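Local coordinates for EreC (Klebsiella pneumoniae, PDB 6XCQ), which is an erythromycin esterase that probably inactivates macrolide antibiotics by hydrolysing the ester bond of their lactone ring, at residues 81-84 with 85-89. The protein carries 1 engineered substitution. Sequence-based numbering, arbitrary orientation.
Sequences SLIR and YLVER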
ATOM      1  N   SER A  81     -16.909   2.863   1.868  1.00 11.96           N
ATOM      2  CA  SER A  81     -18.000   2.165   2.548  1.00 19.09           C
ATOM      3  C   SER A  81     -17.470   1.144   3.551  1.00 18.17           C
ATOM      4  O   SER A  81     -17.981   1.034   4.669  1.00 17.39           O
ATOM      5  CB  SER A  81     -18.907   1.482   1.521  1.00 14.55           C
ATOM      6  OG  SER A  81     -19.662   2.459   0.817  1.00 23.04           O
ATOM      7  N   LEU A  82     -16.464   0.367   3.162  1.00 18.11           N
ATOM      8  CA  LEU A  82     -15.975  -0.659   4.066  1.00 17.26           C
ATOM      9  C   LEU A  82     -15.165  -0.054   5.211  1.00 15.45           C
ATOM     10  O   LEU A  82     -15.102  -0.638   6.294  1.00 14.18           O
ATOM     11  CB  LEU A  82     -15.163  -1.683   3.286  1.00 11.83           C
ATOM     12  CG  LEU A  82     -16.096  -2.650   2.553  1.00 25.97           C
ATOM     13  CD1 LEU A  82     -15.374  -3.443   1.485  1.00 26.49           C
ATOM     14  CD2 LEU A  82     -16.737  -3.579   3.571  1.00 28.07           C
ATOM     15  N   ILE A  83     -14.558   1.112   5.000  1.00 12.55           N
ATOM     16  CA  ILE A  83     -13.957   1.843   6.117  1.00 17.86           C
ATOM     17  C   ILE A  83     -15.038   2.210   7.133  1.00 20.77           C
ATOM     18  O   ILE A  83     -14.892   1.965   8.335  1.00 17.39           O
ATOM     19  CB  ILE A  83     -13.199   3.084   5.599  1.00 16.92           C
ATOM     20  CG1 ILE A  83     -11.931   2.652   4.862  1.00 19.03           C
ATOM     21  CG2 ILE A  83     -12.821   4.026   6.735  1.00 15.38           C
ATOM     22  CD1 ILE A  83     -11.322   3.741   3.970  1.00 14.13           C
ATOM     23  N   ARG A  84     -16.171   2.741   6.653  1.00 20.02           N
ATOM     24  CA  ARG A  84     -17.294   3.034   7.547  1.00 25.19           C
ATOM     25  C   ARG A  84     -17.694   1.808   8.362  1.00 31.53           C
ATOM     26  O   ARG A  84     -17.874   1.889   9.582  1.00 22.66           O
ATOM     27  CB  ARG A  84     -18.494   3.545   6.745  1.00 23.73           C
ATOM     28  CG  ARG A  84     -18.482   5.039   6.484  1.00 28.09           C
ATOM     29  CD  ARG A  84     -19.880   5.533   6.167  1.00 22.94           C
ATOM     30  NE  ARG A  84     -20.705   5.520   7.369  1.00 24.86           N
ATOM     31  CZ  ARG A  84     -22.031   5.554   7.372  1.00 27.63           C
ATOM     32  NH1 ARG A  84     -22.701   5.595   6.224  1.00 20.90           N
ATOM     33  NH2 ARG A  84     -22.684   5.536   8.529  1.00 23.11           N
ATOM     34  N   TYR A  85     -17.831   0.656   7.703  1.00 21.36           N
ATOM     35  CA  TYR A  85     -18.222  -0.559   8.412  1.00 21.12           C
ATOM     36  C   TYR A  85     -17.188  -0.961   9.462  1.00 22.98           C
ATOM     37  O   TYR A  85     -17.537  -1.307  10.597  1.00 24.34           O
ATOM     38  CB  TYR A  85     -18.435  -1.687   7.406  1.00 27.57           C
ATOM     39  CG  TYR A  85     -18.508  -3.055   8.031  1.00 24.90           C
ATOM     40  CD1 TYR A  85     -19.630  -3.453   8.747  1.00 27.14           C
ATOM     41  CD2 TYR A  85     -17.465  -3.953   7.888  1.00 29.16           C
ATOM     42  CE1 TYR A  85     -19.707  -4.716   9.303  1.00 25.96           C
ATOM     43  CE2 TYR A  85     -17.527  -5.210   8.442  1.00 32.49           C
ATOM     44  CZ  TYR A  85     -18.651  -5.589   9.147  1.00 33.72           C
ATOM     45  OH  TYR A  85     -18.702  -6.850   9.692  1.00 35.27           O
ATOM     46  N   LEU A  86     -15.906  -0.945   9.096  1.00 20.43           N
ATOM     47  CA  LEU A  86     -14.875  -1.392  10.029  1.00 18.89           C
ATOM     48  C   LEU A  86     -14.712  -0.404  11.176  1.00 19.28           C
ATOM     49  O   LEU A  86     -14.515  -0.806  12.332  1.00 21.01           O
ATOM     50  CB  LEU A  86     -13.551  -1.586   9.293  1.00 18.46           C
ATOM     51  CG  LEU A  86     -13.528  -2.742   8.295  1.00 22.21           C
ATOM     52  CD1 LEU A  86     -12.277  -2.685   7.400  1.00 15.84           C
ATOM     53  CD2 LEU A  86     -13.628  -4.046   9.050  1.00 18.79           C
ATOM     54  N   VAL A  87     -14.808   0.889  10.881  1.00 16.13           N
ATOM     55  CA  VAL A  87     -14.662   1.898  11.923  1.00 20.87           C
ATOM     56  C   VAL A  87     -15.881   1.897  12.834  1.00 26.71           C
ATOM     57  O   VAL A  87     -15.762   1.775  14.059  1.00 28.38           O
ATOM     58  CB  VAL A  87     -14.421   3.284  11.303  1.00 22.61           C
ATOM     59  CG1 VAL A  87     -14.632   4.377  12.360  1.00 26.64           C
ATOM     60  CG2 VAL A  87     -13.024   3.357  10.737  1.00 21.81           C
ATOM     61  N   GLU A  88     -17.073   1.999  12.251  1.00 21.25           N
ATOM     62  CA  GLU A  88     -18.256   2.227  13.071  1.00 22.56           C
ATOM     63  C   GLU A  88     -18.799   0.966  13.713  1.00 20.86           C
ATOM     64  O   GLU A  88     -19.498   1.061  14.729  1.00 28.33           O
ATOM     65  CB  GLU A  88     -19.349   2.894  12.250  1.00 24.33           C
ATOM     66  CG  GLU A  88     -18.939   4.237  11.747  1.00 27.25           C
ATOM     67  CD  GLU A  88     -20.011   4.841  10.891  1.00 29.49           C
ATOM     68  OE1 GLU A  88     -21.150   4.347  10.975  1.00 29.74           O
ATOM     69  OE2 GLU A  88     -19.714   5.780  10.128  1.00 29.88           O
ATOM     70  N   ARG A  89     -18.491  -0.211  13.176  1.00 21.79           N
ATOM     71  CA  ARG A  89     -19.054  -1.426  13.740  1.00 25.67           C
ATOM     72  C   ARG A  89     -18.030  -2.344  14.373  1.00 34.22           C
ATOM     73  O   ARG A  89     -18.416  -3.205  15.169  1.00 26.59           O
ATOM     74  CB  ARG A  89     -19.838  -2.203  12.673  1.00 28.41           C
ATOM     75  CG  ARG A  89     -21.094  -1.477  12.241  1.00 34.24           C
ATOM     76  CD  ARG A  89     -22.111  -1.387  13.388  1.00 43.31           C
ATOM     77  NE  ARG A  89     -23.400  -0.872  12.928  1.00 50.76           N
ATOM     78  CZ  ARG A  89     -24.342  -1.614  12.353  1.00 49.21           C
ATOM     79  NH1 ARG A  89     -24.155  -2.919  12.182  1.00 56.93           N
ATOM     80  NH2 ARG A  89     -25.477  -1.052  11.959  1.00 56.01           N
TER
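An i to i+4 salt bridge between R84 and E88 spans one turn of helix 73-90, which packs against the central mixed sheet of the esterase fold through L82, I83 and L86, all touching L65 of strand 62-65. The helical geometry is regular: V87 N donates to I83 O at 2.8 Å and E88 N to R84 O at 2.8 Å, and the equivalent bonds join Y85 to S81 and L86 to L82. R84 grips the carboxylate side-on with two nitrogens, one for each oxygen. The bond from R84 NE to E88 OE2 measures 2.9 Å, is nearly straight at 164° and lies close to the guanidinium plane, yet it meets the oxygen from above the carboxylate plane. R84 NH2 reaches the syn lone pair of E88 OE1 at 3.1 Å, and its second approach, to OE2, is weak. With the two planes 48° apart, the grip is twisted rather than coplanar. A bend at chi3 of R84 (72°) turns the guanidinium towards E88, whose chain runs extended beyond CG. Both groups have further partners that should restrict their rotation: R84 NH1 donates to P42 O, and E88 OE2 also hydrogen-bonds Y142 OH of helix 126-146, linking the two helices. Elsewhere on the turn, Y85 OH bonds T54 OG1 and H90 NE2, while Y85 CD2 of the ring lies 4.4 Å from L82 CD2. I83 and V87 run side by side in the same direction, their CG2 methyls 4.1 Å apart, and V87 CG2 also sits 3.3 Å from I83 O.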